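Local coordinates for protein tRNA (guanine(6)-N2)-methyltransferase (Thermus thermophilus, PDB 3TMA) that methylates the N2 atom of guanosine 6 in tRNA(Phe), using S-adenosyl-L-methionine as the methyl donor, at residues A194-A199 against S223-T228; I217-A222 against R245-A250. All coordinates share one frame; numbering follows the deposited sequence. Where two conformers were deposited one is given.

Contact 1. Residues A194-A199 against S223-T228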
# COMPACT_ATOMS: atom_id res chain seq x y z
N ALA A 194 0.92 -6.04 3.51
CA ALA A 194 0.17 -5.91 4.78
C ALA A 194 -0.42 -7.25 5.25
O ALA A 194 -0.36 -7.56 6.46
CB ALA A 194 -0.96 -4.87 4.62
N LEU A 195 -0.98 -8.06 4.33
CA LEU A 195 -1.47 -9.40 4.76
C LEU A 195 -0.33 -10.24 5.34
O LEU A 195 -0.50 -10.97 6.35
CB LEU A 195 -2.11 -10.18 3.59
CG LEU A 195 -3.39 -9.56 3.02
CD1 LEU A 195 -3.89 -10.37 1.80
CD2 LEU A 195 -4.46 -9.50 4.14
N LEU A 196 0.81 -10.22 4.65
CA LEU A 196 2.03 -10.89 5.09
C LEU A 196 2.40 -10.53 6.54
O LEU A 196 2.64 -11.39 7.39
CB LEU A 196 3.14 -10.46 4.15
CG LEU A 196 4.37 -11.29 3.91
CD1 LEU A 196 4.02 -12.73 3.53
CD2 LEU A 196 5.13 -10.60 2.80
N ARG A 197 2.48 -9.22 6.81
CA ARG A 197 2.81 -8.70 8.14
C ARG A 197 1.72 -8.97 9.19
O ARG A 197 2.03 -9.31 10.35
CB ARG A 197 3.09 -7.18 8.04
CG ARG A 197 4.39 -6.90 7.29
CD ARG A 197 4.63 -5.41 6.99
NE ARG A 197 5.99 -5.20 6.46
CZ ARG A 197 6.99 -4.62 7.13
NH1 ARG A 197 6.80 -4.11 8.35
NH2 ARG A 197 8.19 -4.54 6.58
N LEU A 198 0.45 -8.79 8.81
CA LEU A 198 -0.63 -9.06 9.77
C LEU A 198 -0.69 -10.54 10.15
O LEU A 198 -1.10 -10.87 11.25
CB LEU A 198 -1.98 -8.61 9.23
CG LEU A 198 -2.10 -7.10 9.10
CD1 LEU A 198 -3.29 -6.75 8.18
CD2 LEU A 198 -2.27 -6.50 10.52
N ALA A 199 -0.30 -11.42 9.24
CA ALA A 199 -0.24 -12.87 9.51
C ALA A 199 1.06 -13.29 10.23
O ALA A 199 1.23 -14.46 10.60
CB ALA A 199 -0.37 -13.67 8.22
N SER A 223 9.28 -12.43 -2.67
CA SER A 223 10.25 -11.35 -2.73
C SER A 223 10.65 -10.92 -1.32
O SER A 223 11.80 -10.57 -1.08
CB SER A 223 9.65 -10.17 -3.52
OG SER A 223 10.38 -8.97 -3.31
N THR A 224 9.71 -10.96 -0.38
CA THR A 224 9.96 -10.54 1.01
C THR A 224 10.65 -11.62 1.87
O THR A 224 11.54 -11.32 2.65
CB THR A 224 8.62 -10.19 1.72
OG1 THR A 224 7.97 -9.15 0.98
CG2 THR A 224 8.90 -9.72 3.18
N LEU A 225 10.19 -12.86 1.76
CA LEU A 225 10.65 -13.94 2.64
C LEU A 225 11.93 -14.64 2.13
O LEU A 225 12.69 -15.25 2.92
CB LEU A 225 9.53 -14.99 2.80
CG LEU A 225 8.24 -14.45 3.42
CD1 LEU A 225 7.11 -15.54 3.41
CD2 LEU A 225 8.57 -14.01 4.87
N GLY A 226 12.15 -14.56 0.82
CA GLY A 226 13.33 -15.19 0.16
C GLY A 226 13.18 -16.71 0.05
O GLY A 226 12.17 -17.26 0.50
N PRO A 227 14.19 -17.40 -0.53
CA PRO A 227 13.99 -18.78 -1.00
C PRO A 227 13.88 -19.84 0.11
O PRO A 227 13.55 -20.98 -0.20
CB PRO A 227 15.22 -19.07 -1.88
CG PRO A 227 16.24 -18.01 -1.55
CD PRO A 227 15.43 -16.80 -1.07
N THR A 228 14.18 -19.51 1.37
CA THR A 228 14.00 -20.49 2.44
C THR A 228 12.51 -20.69 2.80
O THR A 228 12.15 -21.63 3.50
CB THR A 228 14.87 -20.21 3.75
OG1 THR A 228 14.31 -19.10 4.46
CG2 THR A 228 16.37 -19.93 3.43
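Thr224 OG1 is gripped by two hydrogen bonds while a methyl group of Leu196 leans on it. The hydroxyl donates to Glu220 O, one turn back in its own helix, and accepts from Gln193 NE2 of the facing helix. Leu196 CD2 rests against Thr224 OG1 at 3.7 Å, a van der Waals contact with no hydrogen bond. The two helices, 189-198 and 216-225, belong to the catalytic Rossmann-fold methyltransferase domain. Leu196 and Thr224 meet tip to tip. Leu196 CD2 lies 3.7 Å from Thr224 CB and 3.9 Å from Thr224 CG2, so both branches of the threonine take part. With chi1 at -155°, Leu196 CG stands opposite its backbone N, and the forked end extends across to the second helix. Leu196 was deposited in two conformers, so the exact methyl contacts are less certain. The backbones stay well apart here, with 8.9 Å between Leu196 CA and Thr224 CA. Leu196 also touches Leu277 of strand 275-278. The second branch makes a looser contact, where the side chains of Leu196 and Leu225 pass with opposed headings and their CD1 atoms come to 4.2 Å.

Contact 2. Residues I217-A222 against R245-A250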
# COMPACT_ATOMS: atom_id res chain seq x y z
N ILE A 217 0.05 -11.68 -4.60
CA ILE A 217 0.34 -12.07 -3.21
C ILE A 217 1.53 -13.04 -3.12
O ILE A 217 2.43 -12.85 -2.28
CB ILE A 217 -0.88 -12.67 -2.52
CG1 ILE A 217 -1.91 -11.58 -2.23
CG2 ILE A 217 -0.49 -13.29 -1.20
CD1 ILE A 217 -3.32 -12.16 -1.90
N ALA A 218 1.57 -14.04 -4.01
CA ALA A 218 2.71 -14.98 -4.05
C ALA A 218 4.05 -14.28 -4.33
O ALA A 218 5.07 -14.64 -3.71
CB ALA A 218 2.47 -16.12 -5.11
N LEU A 219 4.06 -13.33 -5.26
CA LEU A 219 5.29 -12.67 -5.63
C LEU A 219 5.73 -11.79 -4.47
O LEU A 219 6.93 -11.71 -4.20
CB LEU A 219 5.07 -11.78 -6.90
CG LEU A 219 4.63 -12.56 -8.17
CD1 LEU A 219 4.07 -11.61 -9.26
CD2 LEU A 219 5.79 -13.36 -8.73
N GLU A 220 4.79 -11.04 -3.86
CA GLU A 220 5.14 -10.22 -2.69
C GLU A 220 5.75 -11.05 -1.55
O GLU A 220 6.80 -10.68 -0.94
CB GLU A 220 3.95 -9.40 -2.20
CG GLU A 220 4.31 -8.39 -1.06
CD GLU A 220 5.20 -7.18 -1.53
OE1 GLU A 220 5.39 -6.96 -2.74
OE2 GLU A 220 5.71 -6.46 -0.66
N ALA A 221 5.11 -12.19 -1.28
CA ALA A 221 5.60 -13.10 -0.26
C ALA A 221 7.03 -13.63 -0.61
O ALA A 221 7.93 -13.65 0.25
CB ALA A 221 4.63 -14.30 -0.13
N ALA A 222 7.21 -14.13 -1.83
CA ALA A 222 8.52 -14.69 -2.24
C ALA A 222 9.61 -13.64 -2.19
O ALA A 222 10.69 -13.88 -1.65
CB ALA A 222 8.45 -15.31 -3.65
N ARG A 245 3.47 -17.03 -13.64
CA ARG A 245 4.78 -17.68 -13.88
C ARG A 245 5.77 -16.78 -14.61
O ARG A 245 6.99 -16.76 -14.27
CB ARG A 245 4.61 -19.01 -14.65
CG ARG A 245 4.03 -20.13 -13.76
CD ARG A 245 3.91 -21.51 -14.49
NE ARG A 245 3.03 -22.43 -13.74
CZ ARG A 245 1.78 -22.76 -14.11
NH1 ARG A 245 1.26 -22.33 -15.26
NH2 ARG A 245 1.03 -23.53 -13.31
N GLU A 246 5.27 -16.07 -15.63
CA GLU A 246 6.07 -15.08 -16.34
C GLU A 246 6.62 -13.98 -15.43
O GLU A 246 7.82 -13.58 -15.51
CB GLU A 246 5.26 -14.47 -17.49
CG GLU A 246 5.33 -15.30 -18.77
CD GLU A 246 4.44 -14.76 -19.90
OE1 GLU A 246 3.94 -13.61 -19.81
OE2 GLU A 246 4.23 -15.51 -20.88
N ALA A 247 5.74 -13.46 -14.59
CA ALA A 247 6.14 -12.44 -13.62
C ALA A 247 7.16 -12.96 -12.62
O ALA A 247 8.11 -12.21 -12.24
CB ALA A 247 4.90 -11.87 -12.88
N ALA A 248 6.96 -14.19 -12.12
CA ALA A 248 7.91 -14.78 -11.17
C ALA A 248 9.29 -14.86 -11.81
O ALA A 248 10.29 -14.49 -11.18
CB ALA A 248 7.46 -16.17 -10.74
N LEU A 249 9.38 -15.37 -13.04
CA LEU A 249 10.66 -15.45 -13.73
C LEU A 249 11.31 -14.05 -13.93
O LEU A 249 12.51 -13.88 -13.71
CB LEU A 249 10.53 -16.22 -15.05
CG LEU A 249 11.87 -16.33 -15.84
CD1 LEU A 249 12.92 -17.09 -15.06
CD2 LEU A 249 11.71 -16.94 -17.22
N ALA A 250 10.52 -13.05 -14.32
CA ALA A 250 11.07 -11.73 -14.63
C ALA A 250 11.73 -11.07 -13.41
O ALA A 250 12.68 -10.28 -13.55
CB ALA A 250 9.96 -10.83 -15.19
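Leu219 reaches from helix 216-225 to the small side chains of Ala247 and Ala248. Its CB sets out toward helix 238-250 but makes no close contact with residues 245-250. At CG the chain is still short of the other helix. Chi1 is -61°, which places CG beside the backbone N and opposite the carbonyl carbon. Chi2 is 165°, and the two methyls then spread over two successive residues. CD1 meets the methyl of Ala247, with 3.7 Å between Leu219 CD1 and Ala247 CB. CD2 settles on the backbone of Ala248. Leu219 CD2 lies 3.5 Å from Ala248 CA and 3.7 Å from Ala248 N. The methyl of Ala248 completes this seat, with Leu219 CD2 3.8 Å from Ala248 CB.

The segments lie on consecutive helices of the Rossmann fold. In chain order, strand 207-209, helix 216-225, strand 231-235, helix 238-250 and strand 257-260 form two successive beta-alpha-beta units with parallel strands. Alanines on the second helix allow a close approach, and Leu219 CA is 6.5 Å from Ala248 CA. Ala248 also touches Phe258 of strand 257-260, as does Ala218 of the first helix. This places the pair of helices over that edge of the sheet. Leu219 is close to Gly215 as well, which by similarity is part of the S-adenosyl-L-methionine site.

No hydrogen bond crosses between the segments. The carboxylate of Glu220 takes no part here: its OE1 forms salt bridges with Arg177 and Arg71. On the other helix the Arg245 and Leu249 side chains set off away from residues 217-222, whereas the CB of Ala247 points toward them.

Both contacts are buried, and both use helix 216-225. Contact 1 joins it to helix 189-198 and contact 2 to helix 238-250, so three helices of the methyltransferase domain are tied in a row. In each, one leucine supplies the reach. In contact 1 the leucine meets a threonine and a leucine near the end of the shared helix, and the partly exposed threonine brings a satisfied hydroxyl. The side chains that meet in contact 2 are all apolar, and its alanines let the backbones come closer. The contacts also touch: Leu196 CD2 packs 4.0 Å from Ala221 CA, and Leu195 CD1 lies 4.2 Å from Ile217 CD1.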